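Long-range contacts in flavodoxin (Lactobacillus reuteri, PDB 5VEG), which binds flavin mononucleotide and probably serves as a low-potential electron donor to redox enzymes, in association with a bacterial microcompartment for 1,2-propanediol use: residues 36-41 with 65-70; 115-120 with 163-168; 126-131 with 152-157. One frame throughout, in Å; residues are numbered along the deposited sequence.

Contact 1 of 3, residues 36-41 with 65-70; sequences VYATMT and SEISQT. With FMN (flavin mononucleotide), chain D.
Tyr37 CG is set between its backbone N and carbonyl carbon (chi1 61°), which swings the ring across the neighbouring strand until Glu66 CA stands over one face, 4.0 Å from the ring centroid, in a CH-pi contact. Glu66 CB and CG pass beside Tyr37 CE1, CG lying anti to the backbone N; the bend at chi2 (-95°) then turns the carboxylate back to Ser68. There Ser68 N binds Glu66 OE1 from above the carboxylate plane, and a water joins OE1 to Thr39 N. The two strands run parallel: Tyr37 N donates to Ser65 O (3.0 Å) and Ile67 N to Tyr37 O (2.8 Å). On the other face of the sheet Val36 CG1 meets Ser65 OG at 3.5 Å and Thr70 CG2 at 3.7 Å, and Phe100 of helix 98-105 packs against Val36 and Thr70; Ala38 CB touches Ile67 CG2. Further along the chain, Thr39 OG1 donates to FMN O2P, Met40 N to O3P (2.8 Å), and Thr41 OG1 to O1P. Strands 31-38 and 60-66 are joined through helix 43-56 in a beta-alpha-beta unit, whose first strand leads into the phosphate-binding loop characteristic of flavodoxins.

Contact 2 of 3, residues 115-120 with 163-168; sequences GVAGSG and ERLNKF. With FMN (flavin mononucleotide), chain D.
Leu165 is the first residue of 163-168 to touch strand 115-120: its CD2 reaches Ala117 CB at 4.1 Å. Its CG sits beside the backbone N (chi1 -69°), and from there the branched end is carried towards the sheet, where Val151 and Ile153 of strand 145-154 and Ile50 and Val51 of helix 43-56 also pack against it. One helical turn later, Phe168 supplies most of the contact. With CG anti to the backbone N (chi1 179°), the ring is held out from the helix and meets the strand by its edge: CZ lies 3.4 Å from Gly115 C and 3.5 Å from Val116 N, both near the ring plane. Ala117 CB approaches the same CZ obliquely at 4.4 Å. Gly115 is what allows so close an approach, because it has no side chain on the side that faces the ring. Ala148 and Val151 of strand 145-154 also touch Phe168, while Val116 turns the other way, towards Val132, Phe135 and Phe139 of helix 130-141. The segment axes are nearly antiparallel, at 166°, and come within 10.5 Å of each other. Further along the strand Ser119 OG accepts a hydrogen bond from FMN O4' (2.8 Å), and Gly120 CA comes to 3.5 Å from FMN O2. No hydrogen bond links helix and strand. Carbon surfaces and one ring edge against a buried backbone make the join, implying that close fit and exclusion of water hold helix 159-176 on this face of the doubly wound sheet, whose strand ends reach the flavin.

Contact 3 of 3, residues 126-131 with 152-157; sequences EYFNTT and KIDLEP. With FMN (flavin mononucleotide), chain D.
Phe128 lays its ring beside strand 152-154, reaching it because CG is anti to the backbone N (chi1 -178°). CE2 passes Lys152 CB at 3.8 Å, CZ lies 3.5 Å from Ile153 O, and Asp154 N stands at the ring edge. Phe128 is also a central residue of a type II beta turn from Tyr127 to Thr130, and the turn presents its backbone to the flavin: Tyr127 O accepts from FMN N3 in an almost straight bond (2.7 Å, 176°). The carbonyl of Phe128 takes a hydrogen bond from Lys152 NZ (2.9 Å), which arrives nearly along the C=O axis. The lysine chain is extended beyond CG and runs past Asn129 CB to get there; Asp133 gives its ammonium group a salt bridge as well. Asn129, next in the chain, donates its backbone N-H to FMN O2 (N to O2 2.8 Å) and a side-chain N-H from ND2 to Ile153 O (3.1 Å). The Ile153 oxygen lies close to the amide plane of Asn129, although ND2 stands above the carbonyl plane of Ile153. The same ND2 lies 3.2 Å above the plane of the Phe128 ring, offset toward its rim. Thus the Phe128-Asn129 peptide meets FMN O2 through its N-H and Lys152 through its O, while the Asn129 side chain ties the turn to Ile153; the ammonium would probably polarise this peptide and favour donation to FMN O2, though Asp133 offsets part of the charge.

Overall arrangement
All three contacts reach the same five-stranded parallel sheet and meet at FMN, each holding a different part of it: contact 1 the phosphate, contact 2 the ribityl chain, contact 3 the pyrimidine edge of the flavin. Contact 1 stands apart, its centre about 16 Å from those of both others and its nearest atoms about 7 Å away. Contacts 2 and 3, with centres about 11 Å apart, touch directly: Leu155 O lies 2.5 Å from Ser119 OG, a probable hydrogen bond, and Asn129 OD1 packs on Gly118 C and Ser119 C. Along the chain contact 3 is nested within the loop that contact 2 closes, while contact 1 precedes both.

Contact 1 of 3, residues 36-41 with 65-70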
loop_
_atom_site.group_PDB
_atom_site.type_symbol
_atom_site.label_atom_id
_atom_site.label_comp_id
_atom_site.label_asym_id
_atom_site.label_seq_id
_atom_site.Cartn_x
_atom_site.Cartn_y
_atom_site.Cartn_z
ATOM N N VAL A 36 4.993 -1.538 -2.795
ATOM C CA VAL A 36 5.906 -0.407 -2.734
ATOM C C VAL A 36 5.682 0.327 -1.420
ATOM O O VAL A 36 4.566 0.384 -0.892
ATOM C CB VAL A 36 5.772 0.554 -3.934
ATOM C CG1 VAL A 36 6.098 -0.186 -5.253
ATOM C CG2 VAL A 36 4.393 1.170 -3.982
ATOM N N TYR A 37 6.759 0.896 -0.887
ATOM C CA TYR A 37 6.659 1.660 0.349
ATOM C C TYR A 37 7.364 2.993 0.185
ATOM O O TYR A 37 8.290 3.140 -0.624
ATOM C CB TYR A 37 7.247 0.901 1.563
ATOM C CG TYR A 37 8.724 0.566 1.432
ATOM C CD1 TYR A 37 9.709 1.460 1.857
ATOM C CD2 TYR A 37 9.130 -0.647 0.878
ATOM C CE1 TYR A 37 11.055 1.154 1.718
ATOM C CE2 TYR A 37 10.465 -0.959 0.744
ATOM C CZ TYR A 37 11.419 -0.060 1.158
ATOM O OH TYR A 37 12.742 -0.388 1.022
ATOM N N ALA A 38 6.903 3.972 0.958
ATOM C CA ALA A 38 7.629 5.218 1.153
ATOM C C ALA A 38 7.915 5.354 2.637
ATOM O O ALA A 38 7.043 5.074 3.465
ATOM C CB ALA A 38 6.844 6.423 0.644
ATOM N N THR A 39 9.136 5.756 2.978
ATOM C CA THR A 39 9.459 5.765 4.395
ATOM C C THR A 39 10.631 6.699 4.657
ATOM O O THR A 39 11.455 6.961 3.775
ATOM C CB THR A 39 9.757 4.346 4.893
ATOM O OG1 THR A 39 9.900 4.363 6.317
ATOM C CG2 THR A 39 11.028 3.787 4.247
ATOM N N MET A 40 10.683 7.199 5.890
ATOM C CA MET A 40 11.832 7.967 6.359
ATOM C C MET A 40 12.455 7.389 7.620
ATOM O O MET A 40 13.681 7.332 7.719
ATOM C CB MET A 40 11.432 9.425 6.584
ATOM C CG MET A 40 11.111 10.109 5.276
ATOM S SD MET A 40 11.195 11.901 5.347
ATOM C CE MET A 40 10.348 12.141 6.867
ATOM N N THR A 41 11.649 6.923 8.572
ATOM C CA THR A 41 12.179 6.325 9.788
ATOM C C THR A 41 11.840 4.845 9.896
ATOM O O THR A 41 11.994 4.254 10.973
ATOM C CB THR A 41 11.688 7.099 11.018
ATOM O OG1 THR A 41 10.319 7.492 10.844
ATOM C CG2 THR A 41 12.530 8.358 11.216
ATOM N N SER A 65 9.546 -2.975 -3.244
ATOM C CA SER A 65 10.499 -1.933 -3.611
ATOM C C SER A 65 10.108 -0.616 -2.957
ATOM O O SER A 65 8.979 -0.440 -2.496
ATOM C CB SER A 65 10.586 -1.770 -5.137
ATOM O OG SER A 65 9.303 -1.550 -5.690
ATOM N N GLU A 66 11.062 0.308 -2.905
ATOM C CA GLU A 66 10.795 1.658 -2.423
ATOM C C GLU A 66 10.195 2.501 -3.544
ATOM O O GLU A 66 10.519 2.326 -4.724
ATOM C CB GLU A 66 12.080 2.313 -1.906
ATOM C CG GLU A 66 11.873 3.621 -1.118
ATOM C CD GLU A 66 12.031 4.843 -1.996
ATOM O OE1 GLU A 66 11.277 5.813 -1.805
ATOM O OE2 GLU A 66 12.900 4.830 -2.900
ATOM N N ILE A 67 9.324 3.439 -3.161
ATOM C CA ILE A 67 8.480 4.100 -4.153
ATOM C C ILE A 67 9.312 4.935 -5.125
ATOM O O ILE A 67 9.016 4.983 -6.322
ATOM C CB ILE A 67 7.389 4.932 -3.457
ATOM C CG1 ILE A 67 6.303 5.345 -4.450
ATOM C CG2 ILE A 67 7.975 6.150 -2.728
ATOM C CD1 ILE A 67 4.965 5.643 -3.765
ATOM N N SER A 68 10.365 5.591 -4.642
ATOM C CA SER A 68 11.121 6.477 -5.520
ATOM C C SER A 68 11.982 5.715 -6.520
ATOM O O SER A 68 12.411 6.311 -7.509
ATOM C CB SER A 68 12.005 7.423 -4.712
ATOM O OG SER A 68 13.239 6.805 -4.394
ATOM N N GLN A 69 12.241 4.426 -6.287
ATOM C CA GLN A 69 12.980 3.586 -7.226
ATOM C C GLN A 69 12.073 2.713 -8.090
ATOM O O GLN A 69 12.556 1.760 -8.705
ATOM C CB GLN A 69 13.959 2.676 -6.474
ATOM C CG GLN A 69 14.879 3.378 -5.505
ATOM C CD GLN A 69 16.165 3.832 -6.155
ATOM O OE1 GLN A 69 16.157 4.374 -7.263
ATOM N NE2 GLN A 69 17.283 3.626 -5.462
ATOM N N THR A 70 10.772 2.986 -8.129
ATOM C CA THR A 70 9.813 2.100 -8.777
ATOM C C THR A 70 9.034 2.881 -9.819
ATOM O O THR A 70 8.537 3.976 -9.533
ATOM C CB THR A 70 8.850 1.474 -7.757
ATOM O OG1 THR A 70 9.601 0.917 -6.670
ATOM C CG2 THR A 70 8.015 0.379 -8.402
HETATM N N1 FMN D . 1.318 11.481 10.415
HETATM C C2 FMN D . 0.023 11.579 9.948
HETATM O O2 FMN D . -0.705 10.592 9.971
HETATM N N3 FMN D . -0.458 12.781 9.472
HETATM C C4 FMN D . 0.349 13.900 9.457
HETATM O O4 FMN D . -0.104 14.952 9.022
HETATM C C4A FMN D . 1.659 13.817 9.931
HETATM N N5 FMN D . 2.492 14.923 9.927
HETATM C C5A FMN D . 3.790 14.792 10.403
HETATM C C6 FMN D . 4.656 15.891 10.418
HETATM C C7 FMN D . 5.963 15.755 10.901
HETATM C C7M FMN D . 6.899 16.932 10.922
HETATM C C8 FMN D . 6.404 14.527 11.381
HETATM C C8M FMN D . 7.807 14.385 11.904
HETATM C C9 FMN D . 5.548 13.429 11.375
HETATM C C9A FMN D . 4.253 13.567 10.876
HETATM N N10 FMN D . 3.425 12.467 10.867
HETATM C C10 FMN D . 2.132 12.595 10.410
HETATM C "C1'" FMN D . 3.917 11.171 11.439
HETATM C "C2'" FMN D . 4.535 10.153 10.490
HETATM O "O2'" FMN D . 3.611 9.873 9.470
HETATM C "C3'" FMN D . 4.715 8.909 11.340
HETATM O "O3'" FMN D . 5.718 9.095 12.321
HETATM C "C4'" FMN D . 5.060 7.684 10.518
HETATM O "O4'" FMN D . 5.104 6.576 11.382
HETATM C "C5'" FMN D . 6.430 7.835 9.880
HETATM O "O5'" FMN D . 6.580 6.746 8.993
HETATM P P FMN D . 8.037 6.315 8.456
HETATM O O1P FMN D . 8.845 5.833 9.640
HETATM O O2P FMN D . 7.817 5.171 7.483
HETATM O O3P FMN D . 8.734 7.489 7.838
HETATM O O HOH W 1 10.546 6.520 0.682
#

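Contact 2 of 3, residues 115-120 with 163-168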
loop_
_atom_site.group_PDB
_atom_site.type_symbol
_atom_site.label_atom_id
_atom_site.label_comp_id
_atom_site.label_asym_id
_atom_site.label_seq_id
_atom_site.Cartn_x
_atom_site.Cartn_y
_atom_site.Cartn_z
ATOM N N GLY A 115 -4.582 -2.715 -2.450
ATOM C CA GLY A 115 -4.812 -2.384 -1.052
ATOM C C GLY A 115 -3.833 -1.303 -0.668
ATOM O O GLY A 115 -2.745 -1.201 -1.239
ATOM N N VAL A 116 -4.230 -0.460 0.276
ATOM C CA VAL A 116 -3.361 0.623 0.719
ATOM C C VAL A 116 -3.264 0.576 2.238
ATOM O O VAL A 116 -4.251 0.293 2.931
ATOM C CB VAL A 116 -3.857 2.005 0.224
ATOM C CG1 VAL A 116 -2.910 3.087 0.694
ATOM C CG2 VAL A 116 -3.913 2.060 -1.309
ATOM N N ALA A 117 -2.058 0.809 2.755
ATOM C CA ALA A 117 -1.839 0.805 4.193
ATOM C C ALA A 117 -0.849 1.910 4.531
ATOM O O ALA A 117 -0.133 2.413 3.662
ATOM C CB ALA A 117 -1.346 -0.576 4.676
ATOM N N GLY A 118 -0.813 2.307 5.801
ATOM C CA GLY A 118 0.109 3.351 6.190
ATOM C C GLY A 118 0.311 3.400 7.687
ATOM O O GLY A 118 -0.584 3.056 8.463
ATOM N N SER A 119 1.507 3.806 8.080
ATOM C CA SER A 119 1.774 4.180 9.461
ATOM C C SER A 119 1.835 5.700 9.522
ATOM O O SER A 119 2.491 6.334 8.688
ATOM C CB SER A 119 3.088 3.572 9.965
ATOM O OG SER A 119 3.569 4.291 11.095
ATOM N N GLY A 120 1.114 6.276 10.475
ATOM C CA GLY A 120 1.118 7.703 10.659
ATOM C C GLY A 120 0.983 7.977 12.147
ATOM O O GLY A 120 1.299 7.123 12.978
ATOM N N GLU A 163 -2.147 -8.351 13.097
ATOM C CA GLU A 163 -3.309 -9.152 12.740
ATOM C C GLU A 163 -4.131 -8.453 11.663
ATOM O O GLU A 163 -4.586 -9.093 10.716
ATOM C CB GLU A 163 -4.157 -9.456 13.977
ATOM C CG GLU A 163 -3.624 -10.655 14.767
ATOM C CD GLU A 163 -4.079 -10.705 16.226
ATOM O OE1 GLU A 163 -5.018 -9.968 16.604
ATOM O OE2 GLU A 163 -3.490 -11.487 17.006
ATOM N N ARG A 164 -4.301 -7.131 11.769
ATOM C CA ARG A 164 -5.039 -6.391 10.743
ATOM C C ARG A 164 -4.348 -6.468 9.384
ATOM O O ARG A 164 -5.017 -6.598 8.354
ATOM C CB ARG A 164 -5.223 -4.934 11.166
ATOM C CG ARG A 164 -6.082 -4.790 12.405
ATOM C CD ARG A 164 -6.897 -3.528 12.387
ATOM N NE ARG A 164 -7.867 -3.480 13.485
ATOM C CZ ARG A 164 -9.150 -3.830 13.390
ATOM N NH1 ARG A 164 -9.652 -4.253 12.230
ATOM N NH2 ARG A 164 -9.947 -3.735 14.458
ATOM N N LEU A 165 -3.013 -6.391 9.355
ATOM C CA LEU A 165 -2.294 -6.523 8.090
ATOM C C LEU A 165 -2.362 -7.944 7.532
ATOM O O LEU A 165 -2.234 -8.133 6.318
ATOM C CB LEU A 165 -0.839 -6.087 8.259
ATOM C CG LEU A 165 -0.633 -4.579 8.496
ATOM C CD1 LEU A 165 0.818 -4.297 8.869
ATOM C CD2 LEU A 165 -1.053 -3.741 7.286
ATOM N N ASN A 166 -2.580 -8.943 8.381
ATOM C CA ASN A 166 -2.780 -10.297 7.875
ATOM C C ASN A 166 -4.146 -10.451 7.226
ATOM O O ASN A 166 -4.264 -11.067 6.161
ATOM C CB ASN A 166 -2.615 -11.309 9.006
ATOM C CG ASN A 166 -1.219 -11.848 9.088
ATOM O OD1 ASN A 166 -0.376 -11.314 9.815
ATOM N ND2 ASN A 166 -0.950 -12.910 8.330
ATOM N N LYS A 167 -5.201 -9.930 7.859
ATOM C CA LYS A 167 -6.511 -9.951 7.215
ATOM C C LYS A 167 -6.491 -9.158 5.913
ATOM O O LYS A 167 -7.086 -9.577 4.911
ATOM C CB LYS A 167 -7.576 -9.409 8.170
ATOM C CG LYS A 167 -7.807 -10.322 9.378
ATOM C CD LYS A 167 -8.611 -9.648 10.496
ATOM C CE LYS A 167 -9.094 -10.673 11.533
ATOM N NZ LYS A 167 -9.735 -10.045 12.723
ATOM N N PHE A 168 -5.836 -7.992 5.928
ATOM C CA PHE A 168 -5.564 -7.223 4.717
ATOM C C PHE A 168 -5.012 -8.123 3.610
ATOM O O PHE A 168 -5.600 -8.221 2.529
ATOM C CB PHE A 168 -4.596 -6.099 5.089
ATOM C CG PHE A 168 -4.174 -5.198 3.958
ATOM C CD1 PHE A 168 -5.019 -4.198 3.484
ATOM C CD2 PHE A 168 -2.886 -5.278 3.453
ATOM C CE1 PHE A 168 -4.610 -3.341 2.486
ATOM C CE2 PHE A 168 -2.452 -4.417 2.443
ATOM C CZ PHE A 168 -3.310 -3.440 1.964
HETATM N N1 FMN D . 1.318 11.481 10.415
HETATM C C2 FMN D . 0.023 11.579 9.948
HETATM O O2 FMN D . -0.705 10.592 9.971
HETATM N N3 FMN D . -0.458 12.781 9.472
HETATM C C4 FMN D . 0.349 13.900 9.457
HETATM O O4 FMN D . -0.104 14.952 9.022
HETATM C C4A FMN D . 1.659 13.817 9.931
HETATM N N5 FMN D . 2.492 14.923 9.927
HETATM C C5A FMN D . 3.790 14.792 10.403
HETATM C C6 FMN D . 4.656 15.891 10.418
HETATM C C7 FMN D . 5.963 15.755 10.901
HETATM C C7M FMN D . 6.899 16.932 10.922
HETATM C C8 FMN D . 6.404 14.527 11.381
HETATM C C8M FMN D . 7.807 14.385 11.904
HETATM C C9 FMN D . 5.548 13.429 11.375
HETATM C C9A FMN D . 4.253 13.567 10.876
HETATM N N10 FMN D . 3.425 12.467 10.867
HETATM C C10 FMN D . 2.132 12.595 10.410
HETATM C "C1'" FMN D . 3.917 11.171 11.439
HETATM C "C2'" FMN D . 4.535 10.153 10.490
HETATM O "O2'" FMN D . 3.611 9.873 9.470
HETATM C "C3'" FMN D . 4.715 8.909 11.340
HETATM O "O3'" FMN D . 5.718 9.095 12.321
HETATM C "C4'" FMN D . 5.060 7.684 10.518
HETATM O "O4'" FMN D . 5.104 6.576 11.382
HETATM C "C5'" FMN D . 6.430 7.835 9.880
HETATM O "O5'" FMN D . 6.580 6.746 8.993
HETATM P P FMN D . 8.037 6.315 8.456
HETATM O O1P FMN D . 8.845 5.833 9.640
HETATM O O2P FMN D . 7.817 5.171 7.483
HETATM O O3P FMN D . 8.734 7.489 7.838
#

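Contact 3 of 3, residues 126-131 with 152-157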
loop_
_atom_site.group_PDB
_atom_site.type_symbol
_atom_site.label_atom_id
_atom_site.label_comp_id
_atom_site.label_asym_id
_atom_site.label_seq_id
_atom_site.Cartn_x
_atom_site.Cartn_y
_atom_site.Cartn_z
ATOM N N GLU A 126 -7.503 14.823 11.918
ATOM C CA GLU A 126 -8.104 14.549 10.621
ATOM C C GLU A 126 -7.074 14.452 9.517
ATOM O O GLU A 126 -7.441 14.142 8.383
ATOM C CB GLU A 126 -9.149 15.615 10.283
ATOM C CG GLU A 126 -10.194 15.796 11.402
ATOM C CD GLU A 126 -11.633 15.869 10.901
ATOM O OE1 GLU A 126 -12.052 14.998 10.101
ATOM O OE2 GLU A 126 -12.353 16.792 11.338
ATOM N N TYR A 127 -5.804 14.684 9.821
ATOM C CA TYR A 127 -4.717 14.446 8.883
ATOM C C TYR A 127 -4.041 13.099 9.108
ATOM O O TYR A 127 -2.990 12.834 8.511
ATOM C CB TYR A 127 -3.696 15.585 8.972
ATOM C CG TYR A 127 -4.260 16.874 8.418
ATOM C CD1 TYR A 127 -4.763 16.929 7.121
ATOM C CD2 TYR A 127 -4.332 18.018 9.200
ATOM C CE1 TYR A 127 -5.301 18.097 6.610
ATOM C CE2 TYR A 127 -4.864 19.192 8.699
ATOM C CZ TYR A 127 -5.346 19.225 7.404
ATOM O OH TYR A 127 -5.879 20.388 6.913
ATOM N N PHE A 128 -4.610 12.251 9.970
ATOM C CA PHE A 128 -4.087 10.916 10.233
ATOM C C PHE A 128 -4.056 10.055 8.975
ATOM O O PHE A 128 -5.104 9.706 8.429
ATOM C CB PHE A 128 -4.933 10.219 11.305
ATOM C CG PHE A 128 -4.437 8.838 11.678
ATOM C CD1 PHE A 128 -3.115 8.644 12.055
ATOM C CD2 PHE A 128 -5.315 7.742 11.680
ATOM C CE1 PHE A 128 -2.651 7.372 12.406
ATOM C CE2 PHE A 128 -4.879 6.471 12.037
ATOM C CZ PHE A 128 -3.543 6.277 12.400
ATOM N N ASN A 129 -2.863 9.699 8.513
ATOM C CA ASN A 129 -2.704 8.759 7.392
ATOM C C ASN A 129 -3.465 9.203 6.141
ATOM O O ASN A 129 -4.011 8.382 5.412
ATOM C CB ASN A 129 -3.130 7.339 7.801
ATOM C CG ASN A 129 -1.973 6.529 8.340
ATOM O OD1 ASN A 129 -0.892 6.528 7.754
ATOM N ND2 ASN A 129 -2.181 5.852 9.463
ATOM N N THR A 130 -3.509 10.513 5.878
ATOM C CA THR A 130 -4.214 10.985 4.688
ATOM C C THR A 130 -3.604 10.414 3.405
ATOM O O THR A 130 -4.289 10.307 2.385
ATOM C CB THR A 130 -4.197 12.514 4.614
ATOM O OG1 THR A 130 -2.844 12.977 4.644
ATOM C CG2 THR A 130 -4.919 13.114 5.776
ATOM N N THR A 131 -2.323 10.063 3.427
ATOM C CA THR A 131 -1.716 9.515 2.218
ATOM C C THR A 131 -2.367 8.192 1.828
ATOM O O THR A 131 -2.500 7.888 0.633
ATOM C CB THR A 131 -0.211 9.363 2.431
ATOM O OG1 THR A 131 0.367 10.666 2.590
ATOM C CG2 THR A 131 0.466 8.644 1.253
ATOM N N LYS A 152 -4.857 1.722 8.542
ATOM C CA LYS A 152 -4.254 2.943 9.065
ATOM C C LYS A 152 -3.642 2.627 10.423
ATOM O O LYS A 152 -4.360 2.328 11.383
ATOM C CB LYS A 152 -5.290 4.057 9.176
ATOM C CG LYS A 152 -5.703 4.656 7.839
ATOM C CD LYS A 152 -6.503 5.928 8.090
ATOM C CE LYS A 152 -6.688 6.753 6.833
ATOM N NZ LYS A 152 -7.197 8.118 7.172
ATOM N N ILE A 153 -2.325 2.695 10.501
ATOM C CA ILE A 153 -1.590 2.287 11.688
ATOM C C ILE A 153 -1.051 3.527 12.388
ATOM O O ILE A 153 -0.640 4.498 11.735
ATOM C CB ILE A 153 -0.467 1.308 11.302
ATOM C CG1 ILE A 153 -1.089 -0.046 10.942
ATOM C CG2 ILE A 153 0.564 1.163 12.427
ATOM C CD1 ILE A 153 -0.270 -0.855 9.958
ATOM N N ASP A 154 -1.065 3.498 13.718
ATOM C CA ASP A 154 -0.487 4.574 14.523
ATOM C C ASP A 154 0.956 4.210 14.866
ATOM O O ASP A 154 1.202 3.318 15.688
ATOM C CB ASP A 154 -1.327 4.809 15.778
ATOM C CG ASP A 154 -0.814 5.976 16.620
ATOM O OD1 ASP A 154 -0.676 7.101 16.102
ATOM O OD2 ASP A 154 -0.552 5.770 17.814
ATOM N N LEU A 155 1.906 4.889 14.223
ATOM C CA LEU A 155 3.341 4.788 14.523
ATOM C C LEU A 155 3.791 3.360 14.238
ATOM O O LEU A 155 3.570 2.857 13.119
ATOM C CB LEU A 155 3.603 5.282 15.958
ATOM C CG LEU A 155 3.325 6.744 16.284
ATOM C CD1 LEU A 155 3.870 7.079 17.675
ATOM C CD2 LEU A 155 3.917 7.687 15.238
ATOM N N GLU A 156 4.432 2.670 15.195
ATOM C CA GLU A 156 4.989 1.362 14.911
ATOM C C GLU A 156 3.888 0.309 14.924
ATOM O O GLU A 156 2.962 0.388 15.736
ATOM C CB GLU A 156 6.062 0.998 15.930
ATOM C CG GLU A 156 7.432 0.868 15.296
ATOM C CD GLU A 156 8.473 0.326 16.246
ATOM O OE1 GLU A 156 8.489 -0.906 16.463
ATOM O OE2 GLU A 156 9.284 1.132 16.756
ATOM N N PRO A 157 3.966 -0.677 14.033
ATOM C CA PRO A 157 2.963 -1.749 14.037
ATOM C C PRO A 157 3.198 -2.693 15.207
ATOM O O PRO A 157 4.313 -3.164 15.426
ATOM C CB PRO A 157 3.178 -2.447 12.685
ATOM C CG PRO A 157 4.602 -2.142 12.316
ATOM C CD PRO A 157 4.923 -0.796 12.914
HETATM N N1 FMN D . 1.318 11.481 10.415
HETATM C C2 FMN D . 0.023 11.579 9.948
HETATM O O2 FMN D . -0.705 10.592 9.971
HETATM N N3 FMN D . -0.458 12.781 9.472
HETATM C C4 FMN D . 0.349 13.900 9.457
HETATM O O4 FMN D . -0.104 14.952 9.022
HETATM C C4A FMN D . 1.659 13.817 9.931
HETATM N N5 FMN D . 2.492 14.923 9.927
HETATM C C5A FMN D . 3.790 14.792 10.403
HETATM C C6 FMN D . 4.656 15.891 10.418
HETATM C C7 FMN D . 5.963 15.755 10.901
HETATM C C7M FMN D . 6.899 16.932 10.922
HETATM C C8 FMN D . 6.404 14.527 11.381
HETATM C C8M FMN D . 7.807 14.385 11.904
HETATM C C9 FMN D . 5.548 13.429 11.375
HETATM C C9A FMN D . 4.253 13.567 10.876
HETATM N N10 FMN D . 3.425 12.467 10.867
HETATM C C10 FMN D . 2.132 12.595 10.410
HETATM C "C1'" FMN D . 3.917 11.171 11.439
HETATM C "C2'" FMN D . 4.535 10.153 10.490
HETATM O "O2'" FMN D . 3.611 9.873 9.470
HETATM C "C3'" FMN D . 4.715 8.909 11.340
HETATM O "O3'" FMN D . 5.718 9.095 12.321
HETATM C "C4'" FMN D . 5.060 7.684 10.518
HETATM O "O4'" FMN D . 5.104 6.576 11.382
HETATM C "C5'" FMN D . 6.430 7.835 9.880
HETATM O "O5'" FMN D . 6.580 6.746 8.993
HETATM P P FMN D . 8.037 6.315 8.456
HETATM O O1P FMN D . 8.845 5.833 9.640
HETATM O O2P FMN D . 7.817 5.171 7.483
HETATM O O3P FMN D . 8.734 7.489 7.838
#